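Putative nitroreductase (Thermotoga maritima, PDB 1VKW) probably acts as an oxidoreductase of the FMN-dependent nitroreductase type. Local coordinates at residues Glu20-Val25 with Gln86-Leu91; Lys72-Leu77 with Val181-Ala186; Val78-Gln83 with Thr98-Arg103; Val146-Met151 with Glu196-Glu201; Leu154-Leu159 with Leu187-Leu192. All coordinates share one frame; numbering follows the deposited sequence.

Interaction 1: Glu20-Val25 with Gln86-Leu91. With SO4 (sulfate ion), chain C.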
# COMPACT_ATOMS: atom_id res chain seq x y z
N GLU A 20 8.49 -5.18 -2.66
CA GLU A 20 9.18 -5.64 -3.87
C GLU A 20 8.42 -6.77 -4.57
O GLU A 20 8.50 -6.91 -5.78
CB GLU A 20 10.62 -6.08 -3.55
CG GLU A 20 11.53 -6.02 -4.76
CD GLU A 20 12.82 -6.81 -4.60
OE1 GLU A 20 13.23 -7.11 -3.45
OE2 GLU A 20 13.45 -7.11 -5.64
N ASN A 21 7.69 -7.59 -3.81
CA ASN A 21 6.91 -8.70 -4.40
C ASN A 21 5.46 -8.34 -4.75
O ASN A 21 4.73 -9.19 -5.26
CB ASN A 21 6.92 -9.91 -3.48
CG ASN A 21 8.26 -10.62 -3.47
OD1 ASN A 21 8.90 -10.78 -4.50
ND2 ASN A 21 8.68 -11.05 -2.28
N ARG A 22 5.05 -7.11 -4.48
CA ARG A 22 3.69 -6.68 -4.82
C ARG A 22 3.63 -6.28 -6.29
O ARG A 22 4.31 -5.34 -6.70
CB ARG A 22 3.24 -5.50 -3.97
CG ARG A 22 1.77 -5.11 -4.22
CD ARG A 22 1.49 -3.63 -4.28
NE ARG A 22 2.39 -2.90 -5.17
CZ ARG A 22 2.27 -2.80 -6.50
NH1 ARG A 22 1.29 -3.42 -7.15
NH2 ARG A 22 3.15 -2.08 -7.19
N HIS A 23 2.79 -6.97 -7.06
CA HIS A 23 2.55 -6.64 -8.48
C HIS A 23 1.05 -6.62 -8.75
O HIS A 23 0.29 -7.33 -8.10
CB HIS A 23 3.20 -7.67 -9.41
CG HIS A 23 4.57 -8.11 -8.98
ND1 HIS A 23 5.68 -7.30 -9.12
CD2 HIS A 23 5.01 -9.26 -8.42
CE1 HIS A 23 6.74 -7.94 -8.66
NE2 HIS A 23 6.36 -9.13 -8.23
N SER A 24 0.63 -5.82 -9.72
CA SER A 24 -0.77 -5.84 -10.13
C SER A 24 -1.03 -7.12 -10.93
O SER A 24 -0.35 -7.38 -11.92
CB SER A 24 -1.10 -4.60 -10.95
OG SER A 24 -0.96 -3.44 -10.16
N VAL A 25 -1.99 -7.92 -10.46
CA VAL A 25 -2.37 -9.18 -11.10
C VAL A 25 -3.87 -9.16 -11.37
O VAL A 25 -4.65 -8.86 -10.47
CB VAL A 25 -2.01 -10.39 -10.20
CG1 VAL A 25 -2.43 -11.70 -10.86
CG2 VAL A 25 -0.51 -10.41 -9.88
N GLN A 86 -1.94 -0.73 3.05
CA GLN A 86 -1.53 -1.58 4.17
C GLN A 86 -2.11 -2.99 4.03
O GLN A 86 -1.41 -3.98 4.27
CB GLN A 86 -1.95 -0.95 5.51
CG GLN A 86 -1.04 0.20 5.93
CD GLN A 86 -1.52 0.90 7.17
OE1 GLN A 86 -1.35 0.38 8.28
NE2 GLN A 86 -2.15 2.06 7.01
N ILE A 87 -3.37 -3.06 3.63
CA ILE A 87 -4.04 -4.34 3.41
C ILE A 87 -3.43 -5.10 2.22
O ILE A 87 -3.19 -6.32 2.31
CB ILE A 87 -5.57 -4.13 3.21
CG1 ILE A 87 -6.18 -3.51 4.47
CG2 ILE A 87 -6.25 -5.45 2.87
CD1 ILE A 87 -7.56 -2.90 4.26
N VAL A 88 -3.17 -4.39 1.13
CA VAL A 88 -2.51 -4.96 -0.06
C VAL A 88 -1.19 -5.61 0.31
O VAL A 88 -0.91 -6.75 -0.07
CB VAL A 88 -2.25 -3.88 -1.15
CG1 VAL A 88 -1.26 -4.37 -2.21
CG2 VAL A 88 -3.55 -3.49 -1.81
N LEU A 89 -0.38 -4.88 1.07
CA LEU A 89 0.93 -5.37 1.46
C LEU A 89 0.84 -6.56 2.41
O LEU A 89 1.68 -7.45 2.38
CB LEU A 89 1.74 -4.23 2.10
CG LEU A 89 2.19 -3.16 1.10
CD1 LEU A 89 2.91 -2.03 1.82
CD2 LEU A 89 3.08 -3.77 -0.00
N PHE A 90 -0.18 -6.57 3.25
CA PHE A 90 -0.44 -7.71 4.10
C PHE A 90 -0.81 -8.94 3.24
O PHE A 90 -0.29 -10.05 3.46
CB PHE A 90 -1.55 -7.39 5.10
CG PHE A 90 -2.01 -8.58 5.88
CD1 PHE A 90 -1.11 -9.29 6.68
CD2 PHE A 90 -3.33 -9.02 5.80
CE1 PHE A 90 -1.53 -10.39 7.40
CE2 PHE A 90 -3.74 -10.12 6.52
CZ PHE A 90 -2.84 -10.81 7.31
N LEU A 91 -1.69 -8.74 2.27
CA LEU A 91 -2.12 -9.81 1.39
C LEU A 91 -0.96 -10.35 0.55
O LEU A 91 -0.85 -11.56 0.34
CB LEU A 91 -3.26 -9.34 0.48
CG LEU A 91 -4.63 -9.13 1.14
CD1 LEU A 91 -5.60 -8.48 0.16
CD2 LEU A 91 -5.20 -10.43 1.66
S SO4 C . 2.39 -2.53 -10.88
O1 SO4 C . 2.03 -1.80 -12.09
O2 SO4 C . 3.77 -2.25 -10.55
O3 SO4 C . 1.48 -2.13 -9.82
O4 SO4 C . 2.26 -3.97 -11.12

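Interaction 2: Lys72-Leu77 with Val181-Ala186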
# COMPACT_ATOMS: atom_id res chain seq x y z
N LYS A 72 -15.88 11.51 -1.29
CA LYS A 72 -15.05 12.09 -2.35
C LYS A 72 -14.52 13.44 -1.88
O LYS A 72 -14.93 14.50 -2.38
CB LYS A 72 -15.86 12.26 -3.64
N HIS A 73 -13.65 13.40 -0.88
CA HIS A 73 -12.96 14.57 -0.36
C HIS A 73 -11.50 14.17 -0.27
O HIS A 73 -11.19 13.00 -0.08
CB HIS A 73 -13.50 14.95 1.02
CG HIS A 73 -14.84 15.61 0.99
ND1 HIS A 73 -15.97 15.04 1.55
CD2 HIS A 73 -15.24 16.80 0.49
CE1 HIS A 73 -17.00 15.84 1.38
NE2 HIS A 73 -16.59 16.92 0.74
N PHE A 74 -10.60 15.14 -0.39
CA PHE A 74 -9.17 14.84 -0.44
C PHE A 74 -8.67 13.96 0.73
O PHE A 74 -8.11 12.87 0.50
CB PHE A 74 -8.35 16.14 -0.52
CG PHE A 74 -6.93 15.92 -0.95
CD1 PHE A 74 -5.93 15.71 -0.01
CD2 PHE A 74 -6.58 15.94 -2.30
CE1 PHE A 74 -4.61 15.51 -0.40
CE2 PHE A 74 -5.26 15.74 -2.70
CZ PHE A 74 -4.28 15.53 -1.75
N ASP A 75 -8.89 14.41 1.96
CA ASP A 75 -8.32 13.72 3.14
C ASP A 75 -8.87 12.29 3.30
O ASP A 75 -8.13 11.37 3.68
CB ASP A 75 -8.58 14.53 4.42
CG ASP A 75 -7.92 15.91 4.40
OD1 ASP A 75 -6.92 16.08 3.67
OD2 ASP A 75 -8.33 16.88 5.07
N GLU A 76 -10.15 12.10 3.01
CA GLU A 76 -10.76 10.78 3.17
C GLU A 76 -10.25 9.80 2.12
O GLU A 76 -10.14 8.60 2.39
CB GLU A 76 -12.29 10.84 3.10
CG GLU A 76 -12.95 11.53 4.30
CD GLU A 76 -13.32 12.97 4.04
OE1 GLU A 76 -12.41 13.83 3.94
OE2 GLU A 76 -14.53 13.27 3.94
N LEU A 77 -9.94 10.31 0.93
CA LEU A 77 -9.39 9.46 -0.12
C LEU A 77 -7.91 9.09 0.13
O LEU A 77 -7.50 7.98 -0.19
CB LEU A 77 -9.57 10.12 -1.49
CG LEU A 77 -11.00 10.08 -2.04
CD1 LEU A 77 -11.11 11.00 -3.23
CD2 LEU A 77 -11.42 8.66 -2.41
N VAL A 181 -5.88 9.27 -3.43
CA VAL A 181 -5.76 7.83 -3.18
C VAL A 181 -4.32 7.37 -3.41
O VAL A 181 -3.74 6.72 -2.56
CB VAL A 181 -6.76 7.00 -4.02
CG1 VAL A 181 -6.65 5.51 -3.67
CG2 VAL A 181 -8.18 7.47 -3.79
N ASP A 182 -3.76 7.74 -4.56
CA ASP A 182 -2.37 7.44 -4.90
C ASP A 182 -1.40 8.03 -3.87
O ASP A 182 -0.43 7.38 -3.49
CB ASP A 182 -2.04 7.95 -6.31
CG ASP A 182 -2.93 7.32 -7.40
OD1 ASP A 182 -3.23 6.11 -7.32
OD2 ASP A 182 -3.37 7.95 -8.38
N LEU A 183 -1.66 9.26 -3.42
CA LEU A 183 -0.90 9.88 -2.33
C LEU A 183 -0.87 8.99 -1.10
O LEU A 183 0.20 8.71 -0.56
CB LEU A 183 -1.49 11.25 -1.95
CG LEU A 183 -0.49 12.25 -1.34
CD1 LEU A 183 -1.17 13.60 -1.15
CD2 LEU A 183 0.10 11.78 -0.04
N GLY A 184 -2.05 8.53 -0.68
CA GLY A 184 -2.19 7.67 0.48
C GLY A 184 -1.44 6.36 0.31
O GLY A 184 -0.81 5.89 1.25
N ILE A 185 -1.54 5.77 -0.88
CA ILE A 185 -0.84 4.52 -1.20
C ILE A 185 0.68 4.68 -1.02
O ILE A 185 1.31 3.90 -0.30
CB ILE A 185 -1.20 4.05 -2.65
CG1 ILE A 185 -2.67 3.58 -2.72
CG2 ILE A 185 -0.31 2.91 -3.11
CD1 ILE A 185 -3.17 3.33 -4.12
N ALA A 186 1.25 5.71 -1.65
CA ALA A 186 2.68 5.97 -1.54
C ALA A 186 3.08 6.28 -0.09
O ALA A 186 4.13 5.85 0.38
CB ALA A 186 3.07 7.12 -2.45

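Interaction 3: Val78-Gln83 with Thr98-Arg103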
# COMPACT_ATOMS: atom_id res chain seq x y z
N VAL A 78 -7.14 10.01 0.69
CA VAL A 78 -5.77 9.69 1.16
C VAL A 78 -5.85 8.55 2.19
O VAL A 78 -5.07 7.60 2.14
CB VAL A 78 -5.04 10.94 1.75
CG1 VAL A 78 -3.74 10.57 2.42
CG2 VAL A 78 -4.75 11.93 0.66
N GLU A 79 -6.82 8.66 3.11
CA GLU A 79 -7.10 7.63 4.10
C GLU A 79 -7.36 6.29 3.44
O GLU A 79 -6.82 5.27 3.87
CB GLU A 79 -8.32 8.04 4.96
CG GLU A 79 -8.44 7.29 6.28
CD GLU A 79 -7.36 7.68 7.27
OE1 GLU A 79 -7.45 8.78 7.85
OE2 GLU A 79 -6.41 6.89 7.46
N TYR A 80 -8.20 6.30 2.40
CA TYR A 80 -8.53 5.08 1.66
C TYR A 80 -7.28 4.43 1.06
O TYR A 80 -7.03 3.24 1.24
CB TYR A 80 -9.58 5.36 0.57
CG TYR A 80 -10.28 4.10 0.08
CD1 TYR A 80 -11.44 3.64 0.69
CD2 TYR A 80 -9.76 3.35 -0.97
CE1 TYR A 80 -12.07 2.48 0.25
CE2 TYR A 80 -10.39 2.18 -1.42
CZ TYR A 80 -11.55 1.76 -0.79
OH TYR A 80 -12.18 0.60 -1.21
N GLY A 81 -6.47 5.24 0.38
CA GLY A 81 -5.19 4.77 -0.16
C GLY A 81 -4.23 4.28 0.91
O GLY A 81 -3.61 3.24 0.76
N PHE A 82 -4.14 5.03 2.00
CA PHE A 82 -3.21 4.73 3.09
C PHE A 82 -3.54 3.39 3.77
O PHE A 82 -2.67 2.53 3.93
CB PHE A 82 -3.23 5.88 4.11
CG PHE A 82 -2.18 5.77 5.19
CD1 PHE A 82 -0.83 5.96 4.89
CD2 PHE A 82 -2.55 5.49 6.50
CE1 PHE A 82 0.14 5.86 5.89
CE2 PHE A 82 -1.58 5.39 7.50
CZ PHE A 82 -0.23 5.57 7.20
N GLN A 83 -4.80 3.21 4.15
CA GLN A 83 -5.23 1.98 4.79
C GLN A 83 -5.29 0.83 3.80
O GLN A 83 -4.92 -0.30 4.14
CB GLN A 83 -6.57 2.17 5.49
CG GLN A 83 -6.47 3.04 6.72
CD GLN A 83 -7.82 3.38 7.33
OE1 GLN A 83 -8.72 2.55 7.36
NE2 GLN A 83 -7.96 4.61 7.81
N THR A 98 -2.71 -9.03 -6.00
CA THR A 98 -3.71 -7.97 -5.81
C THR A 98 -3.76 -7.09 -7.04
O THR A 98 -2.84 -7.09 -7.85
CB THR A 98 -3.38 -7.10 -4.56
OG1 THR A 98 -2.06 -6.56 -4.65
CG2 THR A 98 -3.35 -7.93 -3.29
N CYS A 99 -4.85 -6.34 -7.16
CA CYS A 99 -4.97 -5.29 -8.16
C CYS A 99 -6.02 -4.27 -7.72
O CYS A 99 -7.14 -4.62 -7.34
CB CYS A 99 -5.32 -5.88 -9.53
SG CYS A 99 -5.61 -4.67 -10.86
N TRP A 100 -5.63 -3.00 -7.76
CA TRP A 100 -6.51 -1.88 -7.46
C TRP A 100 -7.49 -1.65 -8.61
O TRP A 100 -7.09 -1.22 -9.69
CB TRP A 100 -5.68 -0.61 -7.23
CG TRP A 100 -5.01 -0.53 -5.90
CD1 TRP A 100 -3.78 -1.02 -5.55
CD2 TRP A 100 -5.53 0.11 -4.73
NE1 TRP A 100 -3.51 -0.72 -4.23
CE2 TRP A 100 -4.57 -0.03 -3.71
CE3 TRP A 100 -6.72 0.80 -4.44
CZ2 TRP A 100 -4.76 0.48 -2.42
CZ3 TRP A 100 -6.91 1.31 -3.17
CH2 TRP A 100 -5.93 1.15 -2.17
N MSE A 101 -8.77 -1.89 -8.37
CA MSE A 101 -9.77 -1.78 -9.42
C MSE A 101 -10.73 -0.61 -9.16
O MSE A 101 -11.33 -0.52 -8.10
CB MSE A 101 -10.56 -3.08 -9.51
CG MSE A 101 -9.78 -4.26 -10.07
SE MSE A 101 -10.49 -4.91 -11.77
CE MSE A 101 -12.29 -5.43 -11.17
N ALA A 102 -10.86 0.28 -10.15
CA ALA A 102 -11.83 1.37 -10.10
C ALA A 102 -13.19 0.89 -10.60
O ALA A 102 -13.76 1.48 -11.52
CB ALA A 102 -11.34 2.55 -10.94
N ARG A 103 -13.72 -0.18 -10.00
CA ARG A 103 -14.94 -0.84 -10.48
C ARG A 103 -16.11 -0.58 -9.53
O ARG A 103 -16.92 0.33 -9.77
CB ARG A 103 -14.71 -2.34 -10.64

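Interaction 4: Val146-Met151 with Glu196-Glu201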
# COMPACT_ATOMS: atom_id res chain seq x y z
N VAL A 146 17.27 7.16 0.82
CA VAL A 146 17.32 6.55 -0.51
C VAL A 146 16.44 5.29 -0.49
O VAL A 146 15.57 5.12 -1.35
CB VAL A 146 18.75 6.20 -0.93
CG1 VAL A 146 18.76 5.51 -2.27
CG2 VAL A 146 19.63 7.47 -1.00
N LYS A 147 16.60 4.45 0.53
CA LYS A 147 15.82 3.22 0.62
C LYS A 147 14.32 3.48 0.71
O LYS A 147 13.53 2.85 -0.01
CB LYS A 147 16.27 2.38 1.82
CG LYS A 147 15.69 0.97 1.83
CD LYS A 147 16.37 0.11 2.90
CE LYS A 147 16.21 -1.39 2.61
NZ LYS A 147 16.92 -2.21 3.62
N ILE A 148 13.91 4.41 1.57
CA ILE A 148 12.48 4.74 1.71
C ILE A 148 11.90 5.26 0.40
O ILE A 148 10.81 4.87 0.01
CB ILE A 148 12.23 5.75 2.84
CG1 ILE A 148 12.54 5.12 4.21
CG2 ILE A 148 10.80 6.22 2.82
CD1 ILE A 148 12.78 6.13 5.29
N VAL A 149 12.64 6.13 -0.29
CA VAL A 149 12.16 6.68 -1.56
C VAL A 149 12.00 5.60 -2.63
O VAL A 149 11.01 5.60 -3.37
CB VAL A 149 13.06 7.83 -2.08
CG1 VAL A 149 12.57 8.30 -3.46
CG2 VAL A 149 12.99 9.02 -1.13
N GLU A 150 12.99 4.71 -2.71
CA GLU A 150 12.94 3.61 -3.65
C GLU A 150 11.72 2.73 -3.40
O GLU A 150 11.04 2.31 -4.33
CB GLU A 150 14.22 2.77 -3.56
CG GLU A 150 15.45 3.46 -4.13
CD GLU A 150 16.78 2.80 -3.76
OE1 GLU A 150 16.78 1.72 -3.13
OE2 GLU A 150 17.83 3.38 -4.13
N MSE A 151 11.44 2.45 -2.13
CA MSE A 151 10.29 1.61 -1.76
C MSE A 151 8.96 2.32 -2.02
O MSE A 151 7.97 1.68 -2.35
CB MSE A 151 10.37 1.21 -0.29
CG MSE A 151 11.52 0.31 0.04
SE MSE A 151 11.45 -1.40 -0.92
CE MSE A 151 12.67 -0.91 -2.45
N GLU A 196 10.09 0.49 10.02
CA GLU A 196 11.07 -0.59 10.04
C GLU A 196 12.51 -0.08 10.21
O GLU A 196 13.26 -0.61 11.04
CB GLU A 196 10.96 -1.42 8.75
CG GLU A 196 11.98 -2.55 8.62
CD GLU A 196 11.84 -3.60 9.70
OE1 GLU A 196 10.71 -3.83 10.18
OE2 GLU A 196 12.87 -4.21 10.07
N ILE A 197 12.90 0.92 9.43
CA ILE A 197 14.27 1.42 9.45
C ILE A 197 14.64 2.05 10.78
O ILE A 197 15.67 1.72 11.35
CB ILE A 197 14.51 2.42 8.29
CG1 ILE A 197 14.57 1.64 6.97
CG2 ILE A 197 15.83 3.19 8.48
CD1 ILE A 197 14.55 2.49 5.74
N PHE A 198 13.79 2.95 11.28
CA PHE A 198 14.13 3.75 12.45
C PHE A 198 13.69 3.08 13.73
O PHE A 198 14.10 3.50 14.81
CB PHE A 198 13.56 5.17 12.32
CG PHE A 198 14.25 5.98 11.26
CD1 PHE A 198 15.53 6.47 11.47
CD2 PHE A 198 13.64 6.21 10.02
CE1 PHE A 198 16.18 7.19 10.50
CE2 PHE A 198 14.29 6.93 9.05
CZ PHE A 198 15.57 7.42 9.29
N LYS A 199 12.88 2.03 13.60
CA LYS A 199 12.34 1.29 14.73
C LYS A 199 11.56 2.21 15.67
O LYS A 199 11.53 1.99 16.88
CB LYS A 199 13.44 0.51 15.48
CG LYS A 199 14.14 -0.58 14.63
CD LYS A 199 13.22 -1.78 14.40
CE LYS A 199 13.94 -2.92 13.69
NZ LYS A 199 13.75 -2.90 12.22
N ARG A 200 10.96 3.25 15.10
CA ARG A 200 10.09 4.16 15.84
C ARG A 200 8.84 4.37 14.99
O ARG A 200 8.85 4.13 13.79
CB ARG A 200 10.76 5.53 16.05
CG ARG A 200 12.17 5.50 16.63
CD ARG A 200 12.23 5.47 18.13
NE ARG A 200 11.74 6.73 18.70
CZ ARG A 200 11.50 6.92 19.99
NH1 ARG A 200 11.68 5.94 20.87
NH2 ARG A 200 11.05 8.09 20.41
N GLU A 201 7.79 4.87 15.62
CA GLU A 201 6.56 5.22 14.94
C GLU A 201 6.66 6.59 14.25
O GLU A 201 6.66 7.60 14.95
CB GLU A 201 5.45 5.25 16.01
CG GLU A 201 4.04 5.43 15.47
CD GLU A 201 3.54 4.20 14.75
OE1 GLU A 201 4.27 3.18 14.67
OE2 GLU A 201 2.39 4.25 14.25

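Interaction 5: Leu154-Leu159 with Leu187-Leu192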
# COMPACT_ATOMS: atom_id res chain seq x y z
N LEU A 154 7.93 2.20 -5.78
CA LEU A 154 7.35 0.92 -6.19
C LEU A 154 5.86 0.80 -5.88
O LEU A 154 5.24 -0.20 -6.22
CB LEU A 154 8.13 -0.25 -5.57
CG LEU A 154 9.61 -0.30 -5.99
CD1 LEU A 154 10.38 -1.33 -5.20
CD2 LEU A 154 9.77 -0.54 -7.50
N ALA A 155 5.27 1.82 -5.25
CA ALA A 155 3.84 1.83 -4.97
C ALA A 155 3.06 1.76 -6.26
O ALA A 155 3.53 2.23 -7.30
CB ALA A 155 3.44 3.09 -4.19
N PRO A 156 1.86 1.17 -6.22
CA PRO A 156 0.99 1.20 -7.37
C PRO A 156 0.31 2.56 -7.45
O PRO A 156 0.28 3.30 -6.46
CB PRO A 156 -0.03 0.10 -7.07
CG PRO A 156 -0.14 0.11 -5.58
CD PRO A 156 1.25 0.45 -5.09
N SER A 157 -0.18 2.88 -8.63
CA SER A 157 -0.96 4.10 -8.84
C SER A 157 -1.93 3.85 -9.97
O SER A 157 -1.63 3.07 -10.88
CB SER A 157 -0.03 5.28 -9.15
OG SER A 157 0.79 5.04 -10.28
N ALA A 158 -3.10 4.50 -9.91
CA ALA A 158 -4.07 4.47 -10.98
C ALA A 158 -3.40 4.73 -12.33
O ALA A 158 -2.73 5.76 -12.51
CB ALA A 158 -5.15 5.51 -10.73
N LEU A 159 -3.59 3.80 -13.26
CA LEU A 159 -3.01 3.86 -14.62
C LEU A 159 -1.48 4.01 -14.67
O LEU A 159 -0.94 4.46 -15.68
CB LEU A 159 -3.67 4.99 -15.43
CG LEU A 159 -5.17 4.89 -15.69
CD1 LEU A 159 -5.60 5.97 -16.68
CD2 LEU A 159 -5.54 3.51 -16.21
N LEU A 187 2.23 7.04 0.60
CA LEU A 187 2.50 7.42 1.99
C LEU A 187 2.57 6.19 2.90
O LEU A 187 3.38 6.16 3.83
CB LEU A 187 1.43 8.39 2.50
CG LEU A 187 1.61 9.05 3.86
CD1 LEU A 187 2.74 10.05 3.83
CD2 LEU A 187 0.30 9.72 4.27
N SER A 188 1.75 5.18 2.60
CA SER A 188 1.79 3.91 3.33
C SER A 188 3.14 3.22 3.20
O SER A 188 3.68 2.70 4.18
CB SER A 188 0.66 2.96 2.90
OG SER A 188 0.93 2.34 1.65
N HIS A 189 3.71 3.23 1.99
CA HIS A 189 5.04 2.65 1.78
C HIS A 189 6.12 3.39 2.55
O HIS A 189 7.01 2.77 3.13
CB HIS A 189 5.41 2.62 0.28
CG HIS A 189 4.63 1.62 -0.52
ND1 HIS A 189 5.20 0.88 -1.53
CD2 HIS A 189 3.34 1.23 -0.44
CE1 HIS A 189 4.28 0.08 -2.06
NE2 HIS A 189 3.14 0.28 -1.42
N ALA A 190 6.07 4.72 2.53
CA ALA A 190 7.06 5.52 3.22
C ALA A 190 6.94 5.33 4.74
O ALA A 190 7.92 5.15 5.44
CB ALA A 190 6.92 6.97 2.86
N TYR A 191 5.71 5.35 5.22
CA TYR A 191 5.44 5.12 6.63
C TYR A 191 5.93 3.76 7.12
O TYR A 191 6.66 3.66 8.11
CB TYR A 191 3.94 5.28 6.91
CG TYR A 191 3.57 4.79 8.28
CD1 TYR A 191 3.68 5.62 9.39
CD2 TYR A 191 3.14 3.48 8.46
CE1 TYR A 191 3.35 5.15 10.67
CE2 TYR A 191 2.82 2.99 9.73
CZ TYR A 191 2.92 3.83 10.82
OH TYR A 191 2.59 3.34 12.06
N LEU A 192 5.55 2.70 6.42
CA LEU A 192 5.92 1.34 6.82
C LEU A 192 7.43 1.06 6.73
O LEU A 192 7.98 0.37 7.59
CB LEU A 192 5.11 0.31 6.00
CG LEU A 192 3.60 0.26 6.27
CD1 LEU A 192 2.89 -0.61 5.24
CD2 LEU A 192 3.29 -0.23 7.68

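Interaction 1: Glu20-Val25 with Gln86-Leu91
Arg-22 crosses Val-88 of helix 74-93 at a slant, its CD 3.5 Å from Val-88 CG1. Leu-89 adds a lighter touch, its CD2 lying 4.3 Å from Arg-22 CB; the segments touch through carbon atoms and exchange no hydrogen bond. The arginine leaves its backbone with CG opposite the main-chain N (chi1 -175°) and then bends at chi2 and chi3; the bends fold the methylenes onto the helix and carry the guanidinium on to a sulfate ion, which meets it at the edge. Sulfate O3 is gripped three times: by Arg-22 NH1 at 3.0 Å, by Arg-22 NH2 at 3.1 Å and by Ser-24 OG at 2.8 Å. Ser-24 N holds O4 at 2.8 Å, nearly straight at 172°. Arg-127 adds a further bond to the ion, and Leu-154 O takes a hydrogen from Arg-22 NH2, which helps fix the rotation of the guanidinium. With an alanine at Arg-22, sulfate O3 would probably be left to Ser-24 OG, and Val-88 CG1 would lose the arginine methylenes packed on it. The ion probably comes from the crystallisation liquor, yet an arginine and a serine two residues apart, with Arg-127 also bonded to the ion, form an anion pocket consistent with the site that holds the FMN phosphate in related nitroreductases.

Interaction 2: Lys72-Leu77 with Val181-Ala186
Phe-74 and Leu-183 meet because each swings its CG opposite the backbone N, the phenyl group at chi1 -164°, which sends both side chains out into the space between helices 74-93 and 180-198. The two cross at about a right angle, and Leu-183 CD1 comes to the edge of the phenyl ring, 3.7 Å from Phe-74 CZ. Leu-77 instead has CG anti to its carbonyl carbon (chi1 -75°); its CD2 lies 3.7 Å from Val-181 CG2. The backbones are also close: the CA atoms of Leu-77 and Val-181 are 5.0 Å apart, and Val-181 CA approaches Leu-77 O at 3.5 Å in a CA-H...O contact with 151° at the hydrogen. Apart from this contact the pairing is apolar, near the start of both helices, with His-73 at the N-cap position of the first. Pro-180 packs on both Phe-74 and Leu-77, while Pro-110, in a loop, touches Leu-77. On strand 211-215, Tyr-212 touches Phe-74 and Leu-183 and hydrogen-bonds Asp-75, whose carboxylate also bridges to Lys-206, so the helix pair rests on the C-terminal sheet.

Interaction 3: Val78-Gln83 with Thr98-Arg103
Trp-100 alone carries strand 98-101 across to Tyr-80 and Gly-81 of helix 74-93. Along the strand, Thr-98 pairs through its backbone with Val-25 and sets its side chain on Val-88 and Leu-91, farther along the same helix. Cys-99 pairs instead with Val-114 of strand 112-116. At Trp-100 the side chain heads for the helix, with CG opposite the carbonyl carbon (chi1 -78°), and the benzo part of the indole leads. Its CZ3 lies 4.0 Å from Tyr-80 CE2, each ring meeting the other near its plane at the edge, so this is an edge contact and not a stack. Trp-100 CH2 comes within 4.2 Å of Gly-81 CA, where the helix offers only backbone. The indole N-H, at NE1, is taken by Glu-85. Met-101, a selenomethionine, bonds through its backbone to Ile-112, and Ala-102 then turns the chain at the centre of an inverse gamma turn. On the helix, Tyr-80 OH is bonded to Tyr-111 O and Ala-68 N. Contact between the segments is van der Waals, almost all carbon on carbon, with the carbonyl O of Tyr-80 also 4.1 Å from Trp-100 CH2, while the polar ends of both aromatic residues are paired with partners beyond it, which helps fix how the rings lie.

Interaction 4: Val146-Met151 with Glu196-Glu201
The ring of Phe-198 receives Ile-148 obliquely, its CE2 lying 4.1 Å from Ile-148 CD1, while one face is covered at its centre by CG2 of the adjacent Ile-197, 4.0 Å above the plane. A second flat group, the Glu-196 carboxylate, is met at OE2 from above its plane by Lys-199 NZ in a 2.7 Å salt bridge; the same NZ also bonds Glu-196 O, tying the side chain of Lys-199 back over the end of helix 180-198. The closest packing is between two isoleucines. Ile-197 carries CG1 opposite the carbonyl carbon (chi1 -73°), and its CD1 reaches to 3.6 Å from Ile-148 CG1. Lys-147, extended along its length, slants past with CD 4.1 Å from the same Ile-197 CD1. Its ammonium group is engaged in a cation-pi interaction with Phe-16 of helix 15-21, which also packs on Ile-197. Between these two segments of helices 143-153 and 180-198 the contact is made by hydrocarbon, while Lys-199 pairs with Glu-196 and Lys-147 meets Phe-16 beside it.

Interaction 5: Leu154-Leu159 with Leu187-Leu192
Ala-155 sits squarely on His-189: its CB stands 3.8 Å from the ring centroid and only 11° off the normal, a CH-pi contact over one face. Tighter still, Ala-155 CA lies 3.4 Å from His-189 CE1. Contacts thin out to both sides. Pro-156 CD is 4.1 Å from His-189 NE2, and Leu-154 touches with its backbone while the end of its side chain leads away. Beyond them, Ser-157 to Leu-159 run clear of helix segment 187-192 toward more exposed surroundings. The imidazole, set with CG beside its own N (chi1 -71°), is held at both nitrogens, ND1 by Met-151 O and NE2 by Glu-85. Replacing His-189 with a leucine would probably leave Met-151 O and Glu-85 without these partners and Ala-155 without a flat surface to rest on. The side chain of Pro-156 comes within about 4 Å (nearest atoms) of the bound sulfate, and this Ala-Pro-Ser loop after helix 143-153 is consistent with the flavin-lining loop of FMN-dependent nitroreductases.

From the N terminus, interaction 1 closes first, when helix 74-93 returns to pack on 20-25. Interaction 2 opens from the start of that helix and closes more than a hundred residues later on helix 180-198; it crosses interaction 1, and interaction 3, the short return from helix to strand 97-101, nests inside it while also crossing interaction 1. Interactions 4 and 5 follow interactions 1 and 3 in series but cross interaction 2, with 5 nested inside 4. Interaction 5 touches each of the other four, and a probable hydrogen bond from Ala-158 to Asp-182 joins it to interaction 2. Together they tie both long helices to the N-terminal segment, strand 97-101 and its sheet, and helix 143-153.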